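Local structure of putative membrane protein mmpL11 (Mycobacterium tuberculosis, 4Y0L) at residues Ala23-Arg28 and Ala50-Val55. The protein is a member of the RND family of membrane transporters, represented here by a periplasmic domain, and probably exports lipids to the mycobacterial cell envelope. Numbering follows the deposited sequence.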
ATOM      1  N   ALA A  23       4.500  -5.127  -3.749  1.00 17.52           N
ATOM      2  CA  ALA A  23       3.957  -6.479  -3.640  1.00 25.52           C
ATOM      3  C   ALA A  23       3.904  -6.933  -2.184  1.00 16.70           C
ATOM      4  O   ALA A  23       2.972  -7.626  -1.775  1.00 26.86           O
ATOM      5  CB  ALA A  23       4.786  -7.448  -4.467  1.00 22.62           C
ATOM      6  N   ALA A  24       4.905  -6.535  -1.405  1.00 15.31           N
ATOM      7  CA  ALA A  24       4.964  -6.894   0.011  1.00 16.75           C
ATOM      8  C   ALA A  24       3.875  -6.174   0.797  1.00 17.62           C
ATOM      9  O   ALA A  24       3.218  -6.768   1.647  1.00 19.45           O
ATOM     10  CB  ALA A  24       6.336  -6.569   0.588  1.00 16.65           C
ATOM     11  N   ILE A  25       3.694  -4.889   0.510  1.00 16.86           N
ATOM     12  CA  ILE A  25       2.655  -4.097   1.161  1.00 18.27           C
ATOM     13  C   ILE A  25       1.279  -4.648   0.807  1.00 18.75           C
ATOM     14  O   ILE A  25       0.409  -4.773   1.666  1.00 28.28           O
ATOM     15  CB  ILE A  25       2.745  -2.609   0.753  1.00 17.29           C
ATOM     16  CG1 ILE A  25       4.032  -1.996   1.303  1.00 27.35           C
ATOM     17  CG2 ILE A  25       1.546  -1.821   1.276  1.00 25.29           C
ATOM     18  CD1 ILE A  25       4.438  -0.710   0.628  1.00 16.45           C
ATOM     19  N   ARG A  26       1.093  -4.975  -0.466  1.00 18.01           N
ATOM     20  CA  ARG A  26      -0.168  -5.515  -0.951  1.00 19.01           C
ATOM     21  C   ARG A  26      -0.522  -6.821  -0.240  1.00 21.69           C
ATOM     22  O   ARG A  26      -1.669  -7.035   0.156  1.00 24.36           O
ATOM     23  CB  ARG A  26      -0.087  -5.733  -2.461  1.00 25.21           C
ATOM     24  CG  ARG A  26      -1.354  -6.292  -3.079  1.00 33.90           C
ATOM     25  CD  ARG A  26      -1.361  -6.104  -4.589  1.00 43.68           C
ATOM     26  NE  ARG A  26      -2.604  -6.579  -5.198  1.00 44.24           N
ATOM     27  CZ  ARG A  26      -2.737  -7.711  -5.887  1.00 39.18           C
ATOM     28  NH1 ARG A  26      -1.701  -8.518  -6.086  1.00 34.53           N
ATOM     29  NH2 ARG A  26      -3.919  -8.036  -6.392  1.00 32.35           N
ATOM     30  N   HIS A  27       0.475  -7.680  -0.070  1.00 30.26           N
ATOM     31  CA  HIS A  27       0.292  -8.975   0.580  1.00 25.88           C
ATOM     32  C   HIS A  27      -0.074  -8.835   2.057  1.00 29.78           C
ATOM     33  O   HIS A  27      -0.847  -9.634   2.588  1.00 34.53           O
ATOM     34  CB  HIS A  27       1.566  -9.810   0.431  1.00 34.46           C
ATOM     35  CG  HIS A  27       1.549 -11.091   1.204  1.00 43.27           C
ATOM     36  ND1 HIS A  27       2.114 -11.211   2.456  1.00 51.28           N
ATOM     37  CD2 HIS A  27       1.047 -12.310   0.899  1.00 38.75           C
ATOM     38  CE1 HIS A  27       1.956 -12.448   2.891  1.00 46.01           C
ATOM     39  NE2 HIS A  27       1.310 -13.135   1.965  1.00 40.98           N
ATOM     40  N   ARG A  28       0.480  -7.825   2.721  1.00 23.23           N
ATOM     41  CA  ARG A  28       0.196  -7.605   4.135  1.00 25.16           C
ATOM     42  C   ARG A  28      -1.202  -7.019   4.324  1.00 26.30           C
ATOM     43  O   ARG A  28      -1.875  -7.304   5.314  1.00 28.59           O
ATOM     44  CB  ARG A  28       1.243  -6.678   4.757  1.00 24.51           C
ATOM     45  CG  ARG A  28       1.225  -6.652   6.283  1.00 26.85           C
ATOM     46  CD  ARG A  28       1.801  -7.932   6.867  1.00 37.89           C
ATOM     47  NE  ARG A  28       1.779  -7.939   8.331  1.00 40.13           N
ATOM     48  CZ  ARG A  28       1.012  -8.727   9.086  1.00 44.55           C
ATOM     49  NH1 ARG A  28       0.182  -9.610   8.542  1.00 46.70           N
ATOM     50  NH2 ARG A  28       1.083  -8.637  10.407  1.00 35.97           N
ATOM     51  N   ALA A  50       1.749   5.154  -5.560  1.00 20.95           N
ATOM     52  CA  ALA A  50       0.938   4.011  -5.956  1.00 25.35           C
ATOM     53  C   ALA A  50      -0.218   3.830  -4.977  1.00 25.49           C
ATOM     54  O   ALA A  50      -0.007   3.744  -3.767  1.00 24.22           O
ATOM     55  CB  ALA A  50       1.785   2.751  -6.016  1.00 20.74           C
ATOM     56  N   LEU A  51      -1.437   3.776  -5.507  1.00 26.74           N
ATOM     57  CA  LEU A  51      -2.622   3.582  -4.682  1.00 24.28           C
ATOM     58  C   LEU A  51      -2.999   2.105  -4.622  1.00 24.56           C
ATOM     59  O   LEU A  51      -3.160   1.450  -5.652  1.00 28.57           O
ATOM     60  CB  LEU A  51      -3.801   4.398  -5.221  1.00 22.28           C
ATOM     61  CG  LEU A  51      -5.052   4.399  -4.336  1.00 37.10           C
ATOM     62  CD1 LEU A  51      -4.878   5.338  -3.150  1.00 46.10           C
ATOM     63  CD2 LEU A  51      -6.291   4.768  -5.140  1.00 42.48           C
ATOM     64  N   LEU A  52      -3.125   1.592  -3.404  1.00 31.62           N
ATOM     65  CA  LEU A  52      -3.629   0.244  -3.170  1.00 26.61           C
ATOM     66  C   LEU A  52      -4.970   0.322  -2.449  1.00 31.80           C
ATOM     67  O   LEU A  52      -5.056   0.852  -1.341  1.00 23.00           O
ATOM     68  CB  LEU A  52      -2.625  -0.575  -2.355  1.00 33.02           C
ATOM     69  CG  LEU A  52      -1.318  -0.923  -3.074  1.00 31.10           C
ATOM     70  CD1 LEU A  52      -0.254  -1.376  -2.084  1.00 19.89           C
ATOM     71  CD2 LEU A  52      -1.554  -1.998  -4.130  1.00 38.05           C
ATOM     72  N   SER A  53      -6.012  -0.202  -3.092  1.00 28.11           N
ATOM     73  CA  SER A  53      -7.363  -0.151  -2.543  1.00 36.82           C
ATOM     74  C   SER A  53      -7.847  -1.540  -2.141  1.00 34.95           C
ATOM     75  O   SER A  53      -7.893  -2.458  -2.962  1.00 40.18           O
ATOM     76  CB  SER A  53      -8.326   0.468  -3.557  1.00 35.36           C
ATOM     77  OG  SER A  53      -8.537  -0.400  -4.658  1.00 46.87           O
ATOM     78  N   ALA A  54      -8.213  -1.676  -0.870  1.00 33.40           N
ATOM     79  CA  ALA A  54      -8.669  -2.948  -0.322  1.00 32.61           C
ATOM     80  C   ALA A  54     -10.158  -2.914  -0.023  1.00 38.81           C
ATOM     81  O   ALA A  54     -10.647  -2.027   0.681  1.00 42.84           O
ATOM     82  CB  ALA A  54      -7.897  -3.287   0.933  1.00 29.34           C
ATOM     83  N   VAL A  55     -10.877  -3.893  -0.560  1.00 52.13           N
ATOM     84  CA  VAL A  55     -12.292  -4.038  -0.270  1.00 57.99           C
ATOM     85  C   VAL A  55     -12.484  -4.884   0.986  1.00 62.06           C
ATOM     86  O   VAL A  55     -11.768  -5.865   1.212  1.00 58.17           O
ATOM     87  CB  VAL A  55     -13.048  -4.668  -1.445  1.00 49.13           C
ATOM     88  CG1 VAL A  55     -14.516  -4.839  -1.102  1.00 55.79           C
ATOM     89  CG2 VAL A  55     -12.898  -3.811  -2.692  1.00 45.34           C
TER
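Leu-52 splits its two methyls between Ile-25 and Arg-26, neighbours on helix 19-29. Leu-52 CD1 lies 3.8 Å from CG2 of Ile-25 and 4.2 Å from the backbone N of Arg-26. The other methyl, Leu-52 CD2, lies 4.1 Å from CD of Arg-26. Leu-52 crosses both side chains at about a right angle; the two segments bury 117 Å² between them, and Leu-52 supplies the greater part. Ile-25 meets the leucine with CG2 because that branch stands anti to the backbone N; CG1, beside the N (chi1 -67°), carries the isoleucine's own CD1 away from the leucine. The domain has the βαββαβ topology of a ferredoxin-like fold, a two-layer alpha+beta sandwich in which helices 19-29 and 66-80 cover one face of a four-stranded antiparallel sheet, and strand 49-55 is one of its two inner strands, bonded through its backbone to 2-7 and 37-43. Leu-52 thus looks from the sheet into the core, where Ile-29 and Pro-41 also touch it, while Ile-25 goes on to meet Val-6 and Ala-80. Arg-26 runs along the border of this apolar patch. With CG anti to the backbone N (chi1 -180°) and the chain extended as far as NE, its methylenes pass Leu-52 and its guanidinium arrives at strand 37-43. There NE is hydrogen-bonded to the carbonyl O of Ala-39 and NH2 to that of Val-38, two bonds that probably limit rotation of the charged group and tie the helix to the edge strand.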